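Envelope glycoprotein (Thogoto virus, PDB 5XEA) probably attaches the virus to a host-cell receptor and then drives fusion of the viral and host membranes. Local coordinates at residues B[164-169]-B[180-185]; B[147-152]-B[421-426]; B[154-159]-B[171-176]; B[139-144]-B[430-435]. One frame throughout, in Å; residues are numbered along the deposited sequence.

Contact 1. Residues B[164-169]-B[180-185]; sequences TLLPNG and LFWTEK. With NAG (2-acetamido-2-deoxy-beta-D-glucopyranose), chain E; NAG (2-acetamido-2-deoxy-beta-D-glucopyranose), chain C.
L166 and W182 line the seat of an N-linked glycan, where a beta turn faces the strand 180-184. The turn is of type I and runs from L166 to G169. It is closed by the backbone bond from G169 N to L166 O. N168 sits on this turn, and its ND2 carries the first sugar, the NAG of chain E. The NAG of chain C follows on O4 of the first.

L166 and W182 slide past each other in opposite directions. The two methyls of L166 divide their work. L166 CD2 approaches the six-membered ring obliquely, 3.7 Å from W182 CH2. L166 CD1 lies against the first sugar, 3.6 Å from C5 of the chain E NAG. The second sugar lies over one indole face. The acetamide methyl C8 of the chain C NAG is 3.6 Å above the W182 ring plane and offset toward the rim, consistent with a CH-pi contact. E184 holds the first sugar from another direction. Its chain is extended, with CG anti to the backbone N (chi1 -170°). This carries E184 OE1 out to accept a hydrogen bond of 2.8 Å from O6 of the chain E sugar. The glycan is thus laid along the protein surface.

Further down, T164 and L180 reach toward each other tip to tip, with T164 OG1 3.8 Å from L180 CD1. The same hydroxyl hydrogen-bonds to E40 and H174.

The backbone of T164 pairs with V172 of strand 171-174. L180 and W182 pair with strand 187-192, where Y189 stacks on W182. W423 of helix 421-437 packs against L166, P167 and W182.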
# COMPACT_ATOMS: atom_id res chain seq x y z
N THR B 164 4.86 12.52 -17.95
CA THR B 164 3.44 12.61 -17.68
C THR B 164 2.85 11.21 -17.60
O THR B 164 3.11 10.37 -18.46
CB THR B 164 2.75 13.44 -18.77
OG1 THR B 164 3.02 14.83 -18.51
CG2 THR B 164 1.21 13.19 -18.82
N LEU B 165 2.09 10.96 -16.54
CA LEU B 165 1.62 9.63 -16.19
C LEU B 165 0.19 9.45 -16.69
O LEU B 165 -0.71 10.19 -16.28
CB LEU B 165 1.72 9.42 -14.68
CG LEU B 165 3.10 9.75 -14.08
CD1 LEU B 165 3.14 9.59 -12.58
CD2 LEU B 165 4.15 8.88 -14.71
N LEU B 166 -0.00 8.50 -17.58
CA LEU B 166 -1.36 8.35 -18.08
C LEU B 166 -2.08 7.23 -17.32
O LEU B 166 -1.44 6.32 -16.79
CB LEU B 166 -1.35 8.03 -19.58
CG LEU B 166 -0.64 9.05 -20.49
CD1 LEU B 166 -0.64 8.56 -21.94
CD2 LEU B 166 -1.28 10.43 -20.40
N PRO B 167 -3.42 7.24 -17.25
CA PRO B 167 -4.11 6.23 -16.41
C PRO B 167 -4.05 4.81 -16.95
O PRO B 167 -4.32 3.87 -16.17
CB PRO B 167 -5.55 6.76 -16.33
CG PRO B 167 -5.66 7.81 -17.38
CD PRO B 167 -4.30 8.36 -17.61
N ASN B 168 -3.65 4.58 -18.20
CA ASN B 168 -3.43 3.22 -18.67
C ASN B 168 -2.00 2.72 -18.45
O ASN B 168 -1.66 1.64 -18.94
CB ASN B 168 -3.78 3.09 -20.16
CG ASN B 168 -2.92 3.98 -21.06
OD1 ASN B 168 -1.92 4.56 -20.63
ND2 ASN B 168 -3.32 4.09 -22.32
N GLY B 169 -1.16 3.48 -17.76
CA GLY B 169 0.15 2.99 -17.40
C GLY B 169 1.24 3.36 -18.36
O GLY B 169 2.42 3.17 -18.05
N LEU B 180 1.63 19.34 -23.50
CA LEU B 180 1.08 18.20 -24.23
C LEU B 180 -0.37 18.49 -24.59
O LEU B 180 -1.13 18.98 -23.75
CB LEU B 180 1.13 16.91 -23.41
CG LEU B 180 2.44 16.32 -22.91
CD1 LEU B 180 2.10 15.01 -22.18
CD2 LEU B 180 3.39 16.07 -24.07
N PHE B 181 -0.74 18.19 -25.83
CA PHE B 181 -2.13 18.30 -26.26
C PHE B 181 -2.46 17.12 -27.16
O PHE B 181 -1.73 16.84 -28.12
CB PHE B 181 -2.42 19.59 -27.03
CG PHE B 181 -3.84 19.66 -27.55
CD1 PHE B 181 -4.88 20.07 -26.72
CD2 PHE B 181 -4.14 19.30 -28.85
CE1 PHE B 181 -6.19 20.12 -27.18
CE2 PHE B 181 -5.46 19.35 -29.33
CZ PHE B 181 -6.48 19.76 -28.49
N TRP B 182 -3.56 16.44 -26.85
CA TRP B 182 -4.04 15.40 -27.73
C TRP B 182 -5.55 15.28 -27.60
O TRP B 182 -6.16 15.73 -26.62
CB TRP B 182 -3.36 14.05 -27.48
CG TRP B 182 -3.80 13.32 -26.25
CD1 TRP B 182 -4.73 12.32 -26.18
CD2 TRP B 182 -3.31 13.50 -24.91
NE1 TRP B 182 -4.86 11.88 -24.89
CE2 TRP B 182 -4.00 12.58 -24.09
CE3 TRP B 182 -2.36 14.34 -24.33
CZ2 TRP B 182 -3.78 12.49 -22.72
CZ3 TRP B 182 -2.14 14.25 -22.96
CH2 TRP B 182 -2.85 13.33 -22.18
N THR B 183 -6.13 14.67 -28.61
CA THR B 183 -7.57 14.52 -28.71
C THR B 183 -7.88 13.04 -28.88
O THR B 183 -7.16 12.32 -29.57
CB THR B 183 -8.10 15.32 -29.89
OG1 THR B 183 -8.03 16.71 -29.58
CG2 THR B 183 -9.53 14.93 -30.21
N GLU B 184 -8.95 12.59 -28.22
CA GLU B 184 -9.32 11.18 -28.25
C GLU B 184 -10.83 11.07 -28.08
O GLU B 184 -11.35 11.32 -26.99
CB GLU B 184 -8.58 10.42 -27.15
CG GLU B 184 -8.71 8.92 -27.25
CD GLU B 184 -7.79 8.21 -26.26
OE1 GLU B 184 -6.99 8.90 -25.59
OE2 GLU B 184 -7.87 6.96 -26.17
N LYS B 185 -11.52 10.71 -29.16
CA LYS B 185 -12.98 10.53 -29.18
C LYS B 185 -13.62 11.86 -28.81
O LYS B 185 -13.46 12.82 -29.58
CB LYS B 185 -13.34 9.33 -28.30
CG LYS B 185 -12.61 8.06 -28.61
CD LYS B 185 -13.45 6.88 -28.18
CE LYS B 185 -12.72 5.56 -28.23
NZ LYS B 185 -11.80 5.42 -27.04
C1 NAG E . -2.64 4.89 -23.31
C2 NAG E . -2.54 4.20 -24.67
C3 NAG E . -2.02 5.17 -25.74
C4 NAG E . -2.82 6.47 -25.74
C5 NAG E . -2.79 7.05 -24.33
C6 NAG E . -3.60 8.31 -24.14
C7 NAG E . -2.12 1.79 -24.54
C8 NAG E . -1.09 0.71 -24.45
N2 NAG E . -1.67 3.04 -24.58
O3 NAG E . -2.09 4.55 -27.02
O4 NAG E . -2.23 7.36 -26.69
O5 NAG E . -3.37 6.10 -23.43
O6 NAG E . -4.97 8.00 -23.94
O7 NAG E . -3.32 1.53 -24.58
C1 NAG C . -3.14 8.33 -27.31
C2 NAG C . -2.30 9.38 -28.04
C3 NAG C . -3.11 10.01 -29.15
C4 NAG C . -3.36 8.99 -30.24
C5 NAG C . -4.05 7.74 -29.68
C6 NAG C . -3.36 6.44 -30.04
C7 NAG C . -0.73 10.29 -26.38
C8 NAG C . -0.41 11.43 -25.47
N2 NAG C . -1.84 10.40 -27.10
O3 NAG C . -2.40 11.12 -29.68
O4 NAG C . -4.19 9.56 -31.25
O5 NAG C . -4.21 7.76 -28.24
O6 NAG C . -2.04 6.66 -30.53
O7 NAG C . -0.00 9.30 -26.45

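Contact 2. Residues B[147-152]-B[421-426]; sequences SPVFFN and DGWSFV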
# COMPACT_ATOMS: atom_id res chain seq x y z
N SER B 147 -7.17 20.26 -13.29
CA SER B 147 -6.80 19.58 -12.05
C SER B 147 -5.30 19.36 -12.00
O SER B 147 -4.66 19.14 -13.03
CB SER B 147 -7.52 18.22 -11.91
OG SER B 147 -8.93 18.37 -12.08
N PRO B 148 -4.72 19.43 -10.81
CA PRO B 148 -3.31 19.08 -10.66
C PRO B 148 -3.12 17.56 -10.65
O PRO B 148 -3.85 16.84 -9.97
CB PRO B 148 -2.93 19.70 -9.31
CG PRO B 148 -4.19 19.64 -8.53
CD PRO B 148 -5.32 19.86 -9.53
N VAL B 149 -2.13 17.09 -11.40
CA VAL B 149 -1.75 15.69 -11.39
C VAL B 149 -0.25 15.58 -11.11
O VAL B 149 0.54 16.39 -11.61
CB VAL B 149 -2.11 14.99 -12.72
CG1 VAL B 149 -3.67 14.97 -12.95
CG2 VAL B 149 -1.38 15.65 -13.86
N PHE B 150 0.13 14.58 -10.31
CA PHE B 150 1.56 14.41 -10.03
C PHE B 150 2.26 13.85 -11.26
O PHE B 150 1.62 13.37 -12.21
CB PHE B 150 1.80 13.51 -8.81
CG PHE B 150 1.28 12.09 -8.97
CD1 PHE B 150 2.05 11.11 -9.58
CD2 PHE B 150 0.04 11.74 -8.46
CE1 PHE B 150 1.56 9.81 -9.70
CE2 PHE B 150 -0.44 10.45 -8.57
CZ PHE B 150 0.31 9.49 -9.18
N PHE B 151 3.59 13.90 -11.24
CA PHE B 151 4.37 13.46 -12.39
C PHE B 151 5.70 12.91 -11.88
O PHE B 151 6.00 12.97 -10.69
CB PHE B 151 4.58 14.62 -13.38
CG PHE B 151 5.36 15.78 -12.80
CD1 PHE B 151 6.74 15.84 -12.90
CD2 PHE B 151 4.70 16.80 -12.13
CE1 PHE B 151 7.45 16.91 -12.35
CE2 PHE B 151 5.39 17.86 -11.58
CZ PHE B 151 6.78 17.91 -11.69
N ASN B 152 6.48 12.34 -12.80
CA ASN B 152 7.85 11.94 -12.56
C ASN B 152 8.78 12.78 -13.43
O ASN B 152 8.35 13.39 -14.41
CB ASN B 152 8.09 10.46 -12.87
CG ASN B 152 7.48 9.53 -11.83
OD1 ASN B 152 7.31 9.89 -10.66
ND2 ASN B 152 7.17 8.31 -12.26
N ASP B 421 -8.38 13.33 -9.31
CA ASP B 421 -9.59 13.98 -9.79
C ASP B 421 -9.54 14.25 -11.29
O ASP B 421 -10.54 14.07 -11.99
CB ASP B 421 -9.83 15.28 -9.02
CG ASP B 421 -10.19 15.03 -7.56
OD1 ASP B 421 -10.60 13.89 -7.22
OD2 ASP B 421 -10.09 15.97 -6.75
N GLY B 422 -8.39 14.69 -11.81
CA GLY B 422 -8.31 14.99 -13.23
C GLY B 422 -8.64 13.80 -14.13
O GLY B 422 -9.36 13.94 -15.11
N TRP B 423 -8.12 12.62 -13.79
CA TRP B 423 -8.36 11.46 -14.64
C TRP B 423 -9.68 10.79 -14.30
O TRP B 423 -10.33 10.28 -15.20
CB TRP B 423 -7.21 10.47 -14.55
CG TRP B 423 -5.91 11.06 -14.96
CD1 TRP B 423 -4.88 11.38 -14.15
CD2 TRP B 423 -5.52 11.42 -16.29
NE1 TRP B 423 -3.84 11.91 -14.89
CE2 TRP B 423 -4.21 11.95 -16.21
CE3 TRP B 423 -6.15 11.36 -17.54
CZ2 TRP B 423 -3.52 12.40 -17.32
CZ3 TRP B 423 -5.46 11.81 -18.65
CH2 TRP B 423 -4.16 12.32 -18.54
N SER B 424 -10.10 10.79 -13.02
CA SER B 424 -11.41 10.24 -12.71
C SER B 424 -12.54 11.06 -13.33
O SER B 424 -13.64 10.53 -13.47
CB SER B 424 -11.60 10.12 -11.20
OG SER B 424 -11.67 11.39 -10.59
N PHE B 425 -12.28 12.33 -13.68
CA PHE B 425 -13.25 13.13 -14.44
C PHE B 425 -13.62 12.46 -15.75
O PHE B 425 -14.77 12.55 -16.20
CB PHE B 425 -12.65 14.52 -14.70
CG PHE B 425 -13.58 15.49 -15.44
CD1 PHE B 425 -14.60 16.15 -14.77
CD2 PHE B 425 -13.34 15.82 -16.77
CE1 PHE B 425 -15.43 17.06 -15.42
CE2 PHE B 425 -14.17 16.75 -17.44
CZ PHE B 425 -15.20 17.37 -16.77
N VAL B 426 -12.65 11.83 -16.41
CA VAL B 426 -12.92 11.17 -17.69
C VAL B 426 -13.87 9.99 -17.49
O VAL B 426 -14.79 9.77 -18.29
CB VAL B 426 -11.59 10.71 -18.34
CG1 VAL B 426 -11.85 9.98 -19.66
CG2 VAL B 426 -10.64 11.91 -18.48
O HOH W 1 -6.48 15.54 -9.80
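S147 meets G422 with no side chain in between. S147 CB is 3.6 Å from G422 CA, so strand and helix backbones come close here. S147 CA and G422 CA are 5.0 Å apart. Two residues along the strand, V149 crosses W423 at about a right angle. V149 CG1 touches the pyrrole end of the indole, 3.6 Å from W423 NE1. This methyl is anti to the carbonyl carbon of V149 (chi1 -64°), which turns it to the helix.

No direct hydrogen bond joins the two segments. A water does so instead. It donates to P148 O at 2.9 Å and accepts from G422 N at 2.9 Å. G422 lies in the first turn of its helix, where backbone N-H groups have no carbonyl of the helix to bind. The water satisfies this one.

The partners are the start of helix 421-437 and the long strand 133-156 of the large antiparallel sheet. Their local axes approach to 7.9 Å and make an angle of 114°. A C-terminal segment packed back on the body of the protein is consistent with the post-fusion state of class III fusion proteins, the class to which gp64 belongs.

Around this shell, the strand is fixed to strand 40-56 by backbone bonds from S147 to L42 and from V149 to E40. S147 OG bonds to T145 OG1. W423 also rests on L42, P167 and V417. On the trimer side, D421 forms a salt bridge with K273 of the second subunit, and P148 packs on L268 of that subunit.

Contact 3. Residues B[154-159]-B[171-176]; sequences QWVKNE and TVEHSA. With NAG (2-acetamido-2-deoxy-beta-D-glucopyranose), chain F.
Q154 and E173 meet by stacking of their flat polar ends. The amide and carboxylate planes are 21° apart, and Q154 NE2 lies 3.6 Å from E173 CD. The amide thus lies on the carboxylate, and the pair forms no hydrogen bond. Q154 gets there by an extended chain, with CG anti to the backbone N (chi1 -179°). E173 is instead bent at chi2 (70°), which swings its carboxylate back toward T171.

The apolar part is small. V156 CG2 comes to 3.8 Å from E173 CG and crosses that side chain at about a right angle.

Hydrogen bonds tie the polar ends together indirectly. T171 OG1 donates to E173 OE1 at 2.9 Å, on the syn lone pair. A water donates to Q154 OE1 at 2.7 Å and to T171 OG1 at 3.0 Å. E173 OE1 also bonds to S163 OG, on the strand that pairs with both segments.

Backbone bonds set the frame. V156 and E159 pair in both directions around a type I' turn, the tip of the beta hairpin formed by strands 133-156 and 159-165. Strand 171-174 continues this antiparallel meander.

A glycan contact lies at the far side of the hairpin. The methyl C8 of the NAG of chain F is 3.4 Å from W155 CZ3, and N158 also lies beside it.

E173 OE1 accepts from two hydroxyls, which should favour a charged carboxylate. Q154 is linked to this network through the water, and its amide stacks on the carboxylate with no direct bond.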
# COMPACT_ATOMS: atom_id res chain seq x y z
N GLN B 154 12.47 12.11 -15.63
CA GLN B 154 13.04 10.94 -16.28
C GLN B 154 14.15 11.37 -17.23
O GLN B 154 14.02 12.39 -17.93
CB GLN B 154 11.96 10.15 -17.04
CG GLN B 154 12.46 8.90 -17.73
CD GLN B 154 11.33 8.02 -18.25
OE1 GLN B 154 10.35 7.75 -17.54
NE2 GLN B 154 11.46 7.57 -19.50
N TRP B 155 15.22 10.59 -17.26
CA TRP B 155 16.31 10.81 -18.21
C TRP B 155 15.90 10.26 -19.56
O TRP B 155 15.60 9.07 -19.68
CB TRP B 155 17.59 10.12 -17.75
CG TRP B 155 18.32 10.77 -16.63
CD1 TRP B 155 18.35 10.36 -15.35
CD2 TRP B 155 19.19 11.90 -16.72
NE1 TRP B 155 19.15 11.18 -14.61
CE2 TRP B 155 19.69 12.14 -15.42
CE3 TRP B 155 19.59 12.75 -17.76
CZ2 TRP B 155 20.58 13.18 -15.13
CZ3 TRP B 155 20.46 13.79 -17.47
CH2 TRP B 155 20.94 14.00 -16.17
N VAL B 156 15.93 11.10 -20.59
CA VAL B 156 15.71 10.68 -21.97
C VAL B 156 16.88 11.18 -22.81
O VAL B 156 17.02 12.40 -23.01
CB VAL B 156 14.38 11.19 -22.54
CG1 VAL B 156 14.21 10.70 -23.97
CG2 VAL B 156 13.22 10.74 -21.68
N LYS B 157 17.71 10.26 -23.29
CA LYS B 157 18.87 10.56 -24.13
C LYS B 157 19.67 11.75 -23.58
O LYS B 157 19.87 12.77 -24.24
CB LYS B 157 18.44 10.79 -25.58
CG LYS B 157 18.42 9.51 -26.41
CD LYS B 157 17.89 9.72 -27.82
CE LYS B 157 16.42 9.30 -27.94
NZ LYS B 157 16.15 8.53 -29.19
N ASN B 158 20.09 11.59 -22.32
CA ASN B 158 21.01 12.49 -21.63
C ASN B 158 20.40 13.84 -21.26
O ASN B 158 21.13 14.78 -20.96
CB ASN B 158 22.30 12.70 -22.43
CG ASN B 158 22.91 11.39 -22.89
OD1 ASN B 158 23.13 10.49 -22.08
ND2 ASN B 158 23.15 11.27 -24.19
N GLU B 159 19.06 13.95 -21.27
CA GLU B 159 18.41 15.14 -20.73
C GLU B 159 17.23 14.76 -19.85
O GLU B 159 16.59 13.72 -20.04
CB GLU B 159 17.96 16.11 -21.85
CG GLU B 159 17.45 17.48 -21.34
CD GLU B 159 18.25 18.03 -20.15
OE1 GLU B 159 19.50 18.00 -20.17
OE2 GLU B 159 17.61 18.50 -19.17
N THR B 171 3.43 6.36 -20.38
CA THR B 171 3.93 7.68 -20.00
C THR B 171 4.36 8.45 -21.24
O THR B 171 4.75 7.86 -22.25
CB THR B 171 5.12 7.58 -19.03
OG1 THR B 171 6.22 6.95 -19.70
CG2 THR B 171 4.75 6.78 -17.78
N VAL B 172 4.30 9.77 -21.14
CA VAL B 172 4.73 10.67 -22.20
C VAL B 172 5.82 11.57 -21.65
O VAL B 172 5.58 12.35 -20.72
CB VAL B 172 3.56 11.52 -22.75
CG1 VAL B 172 4.03 12.34 -23.94
CG2 VAL B 172 2.38 10.63 -23.12
N GLU B 173 7.01 11.49 -22.24
CA GLU B 173 8.14 12.29 -21.80
C GLU B 173 8.26 13.55 -22.66
O GLU B 173 8.21 13.48 -23.89
CB GLU B 173 9.43 11.47 -21.84
CG GLU B 173 9.61 10.58 -20.61
CD GLU B 173 8.62 9.42 -20.58
OE1 GLU B 173 7.82 9.32 -19.62
OE2 GLU B 173 8.65 8.60 -21.52
N HIS B 174 8.39 14.69 -22.00
CA HIS B 174 8.45 15.96 -22.71
C HIS B 174 9.23 16.96 -21.88
O HIS B 174 9.41 16.80 -20.66
CB HIS B 174 7.05 16.50 -23.00
CG HIS B 174 6.21 16.66 -21.77
ND1 HIS B 174 6.03 17.87 -21.14
CD2 HIS B 174 5.50 15.75 -21.06
CE1 HIS B 174 5.24 17.70 -20.09
NE2 HIS B 174 4.91 16.43 -20.02
N SER B 175 9.70 18.02 -22.54
CA SER B 175 10.35 19.10 -21.83
C SER B 175 9.32 19.90 -21.04
O SER B 175 8.13 19.92 -21.37
CB SER B 175 11.11 20.00 -22.79
OG SER B 175 10.75 21.34 -22.58
N ALA B 176 9.78 20.57 -19.99
CA ALA B 176 8.86 21.33 -19.15
C ALA B 176 8.22 22.50 -19.89
O ALA B 176 7.16 22.97 -19.48
CB ALA B 176 9.57 21.83 -17.89
C1 NAG F . 26.92 13.22 -15.79
C2 NAG F . 26.76 13.85 -17.17
C3 NAG F . 27.98 13.57 -18.03
C4 NAG F . 29.26 13.99 -17.32
C5 NAG F . 29.32 13.35 -15.93
C6 NAG F . 30.48 13.84 -15.11
C7 NAG F . 24.66 14.20 -18.40
C8 NAG F . 23.49 13.54 -19.06
N2 NAG F . 25.55 13.38 -17.83
O3 NAG F . 27.81 14.27 -19.26
O4 NAG F . 30.41 13.58 -18.04
O5 NAG F . 28.13 13.67 -15.19
O6 NAG F . 30.26 15.16 -14.64
O7 NAG F . 24.79 15.42 -18.37
O HOH W 2 8.60 5.81 -18.34

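Contact 4. Residues B[139-144]-B[430-435]; sequences DWRCGV and KDALIQ
R141 and L433 are brought together by two torsions. In R141, CG stands between the backbone N and the carbonyl carbon (chi1 71°), and the chain then bends at chi3 (-54°). This lays the guanidinium flat against the helix. The elements joined are strand 133-156 of the large antiparallel sheet and helix 421-437, where the helix meets the other two subunits.

R141 and L433 cross at about a right angle. L433 CB sits over the centre of one R141 guanidinium face, 3.7 Å above the plane. L433 CD1 goes on to touch the aliphatic part, 3.7 Å from R141 CD. The contact is thus apolar carbon against a flat charged group, and no hydrogen bond runs between the two segments.

The buried charge is paired nearby. R141 NE forms a salt bridge with E121 OE1. R141 NH2 bonds to S429 O, just before the helical segment. These bonds should fix the rotation of the guanidinium and keep its face turned to L433.

The strand is anchored too, since the adjacent C142 is in a disulfide with C89. On the helix, I434 packs on I434 of the second subunit, and L433 packs on M438 of the third subunit. The helix therefore joins the sheet to the other subunits.

A432 meets the guanidinium at its edge, with A432 CB near the plane and 3.9 Å from R141 NH2.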
# COMPACT_ATOMS: atom_id res chain seq x y z
N ASP B 139 -29.15 17.60 -29.26
CA ASP B 139 -28.78 18.11 -27.94
C ASP B 139 -27.29 17.87 -27.73
O ASP B 139 -26.64 17.12 -28.47
CB ASP B 139 -29.62 17.48 -26.82
CG ASP B 139 -29.63 18.32 -25.54
OD1 ASP B 139 -29.02 19.42 -25.53
OD2 ASP B 139 -30.22 17.85 -24.54
N TRP B 140 -26.74 18.56 -26.73
CA TRP B 140 -25.30 18.60 -26.55
C TRP B 140 -24.94 18.24 -25.12
O TRP B 140 -25.72 18.46 -24.19
CB TRP B 140 -24.75 20.01 -26.87
CG TRP B 140 -24.86 20.36 -28.31
CD1 TRP B 140 -25.98 20.80 -28.96
CD2 TRP B 140 -23.84 20.24 -29.30
NE1 TRP B 140 -25.71 20.99 -30.29
CE2 TRP B 140 -24.41 20.63 -30.54
CE3 TRP B 140 -22.49 19.84 -29.27
CZ2 TRP B 140 -23.68 20.65 -31.73
CZ3 TRP B 140 -21.77 19.85 -30.45
CH2 TRP B 140 -22.36 20.26 -31.67
N ARG B 141 -23.74 17.70 -24.95
CA ARG B 141 -23.10 17.61 -23.64
C ARG B 141 -21.70 18.20 -23.76
O ARG B 141 -21.06 18.12 -24.81
CB ARG B 141 -23.01 16.17 -23.10
CG ARG B 141 -21.99 15.29 -23.84
CD ARG B 141 -22.24 13.80 -23.59
NE ARG B 141 -22.27 13.52 -22.15
CZ ARG B 141 -21.27 12.99 -21.46
NH1 ARG B 141 -20.14 12.66 -22.06
NH2 ARG B 141 -21.41 12.77 -20.16
N CYS B 142 -21.25 18.81 -22.67
CA CYS B 142 -19.86 19.27 -22.63
C CYS B 142 -19.45 19.43 -21.18
O CYS B 142 -20.29 19.53 -20.28
CB CYS B 142 -19.68 20.58 -23.41
SG CYS B 142 -20.65 21.95 -22.76
N GLY B 143 -18.15 19.45 -20.95
CA GLY B 143 -17.64 19.59 -19.60
C GLY B 143 -16.15 19.83 -19.65
O GLY B 143 -15.48 19.54 -20.65
N VAL B 144 -15.63 20.37 -18.54
CA VAL B 144 -14.22 20.72 -18.47
C VAL B 144 -13.75 20.55 -17.04
O VAL B 144 -14.50 20.79 -16.09
CB VAL B 144 -13.96 22.15 -18.99
CG1 VAL B 144 -14.67 23.18 -18.10
CG2 VAL B 144 -12.45 22.45 -19.06
N LYS B 430 -17.81 9.34 -18.81
CA LYS B 430 -18.30 8.11 -19.44
C LYS B 430 -19.49 7.53 -18.68
O LYS B 430 -20.46 7.10 -19.30
CB LYS B 430 -17.17 7.06 -19.50
CG LYS B 430 -17.69 5.66 -19.95
CD LYS B 430 -16.86 4.49 -19.41
CE LYS B 430 -16.78 4.51 -17.89
NZ LYS B 430 -16.56 3.16 -17.34
N ASP B 431 -19.41 7.49 -17.35
CA ASP B 431 -20.50 6.92 -16.57
C ASP B 431 -21.77 7.74 -16.73
O ASP B 431 -22.87 7.18 -16.83
CB ASP B 431 -20.12 6.86 -15.09
CG ASP B 431 -19.01 5.86 -14.80
OD1 ASP B 431 -18.29 6.06 -13.80
OD2 ASP B 431 -18.87 4.88 -15.56
N ALA B 432 -21.63 9.06 -16.74
CA ALA B 432 -22.78 9.93 -16.90
C ALA B 432 -23.41 9.78 -18.29
O ALA B 432 -24.63 9.87 -18.43
CB ALA B 432 -22.35 11.38 -16.65
N LEU B 433 -22.60 9.57 -19.32
CA LEU B 433 -23.16 9.36 -20.65
C LEU B 433 -24.00 8.09 -20.69
O LEU B 433 -25.07 8.06 -21.32
CB LEU B 433 -22.05 9.32 -21.71
CG LEU B 433 -22.56 9.16 -23.17
CD1 LEU B 433 -23.49 10.30 -23.59
CD2 LEU B 433 -21.41 8.99 -24.17
N ILE B 434 -23.54 7.04 -20.01
CA ILE B 434 -24.27 5.77 -19.96
C ILE B 434 -25.61 5.96 -19.27
O ILE B 434 -26.63 5.39 -19.68
CB ILE B 434 -23.41 4.70 -19.24
CG1 ILE B 434 -22.20 4.30 -20.11
CG2 ILE B 434 -24.28 3.46 -18.90
CD1 ILE B 434 -21.08 3.49 -19.32
N GLN B 435 -25.64 6.76 -18.19
CA GLN B 435 -26.89 6.99 -17.50
C GLN B 435 -27.88 7.75 -18.38
O GLN B 435 -29.07 7.40 -18.44
CB GLN B 435 -26.64 7.74 -16.18
CG GLN B 435 -25.89 6.89 -15.07
CD GLN B 435 -26.65 5.58 -14.75
OE1 GLN B 435 -27.82 5.61 -14.33
NE2 GLN B 435 -26.00 4.44 -14.97

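Overall arrangement
Contacts 2 and 4 share strand 133-156 and helix 421-437, and their centres are about 19 Å apart. F425 links them by touching G143 and V144. Contacts 1 and 3 lie between their segments in the chain, on the run of strands from 133-156 to 180-184. They are interleaved: 154-159, 164-169, 171-176, 180-185. Contact 1 is about 10 Å from contact 2, centre to centre, and W423 and F150 join the two. Contact 3 is most remote from contact 4, at about 34 Å between centres. Together they join one sheet, which carries glycan contacts at two places, to helix 421-437, which also meets both other subunits of the fusion trimer.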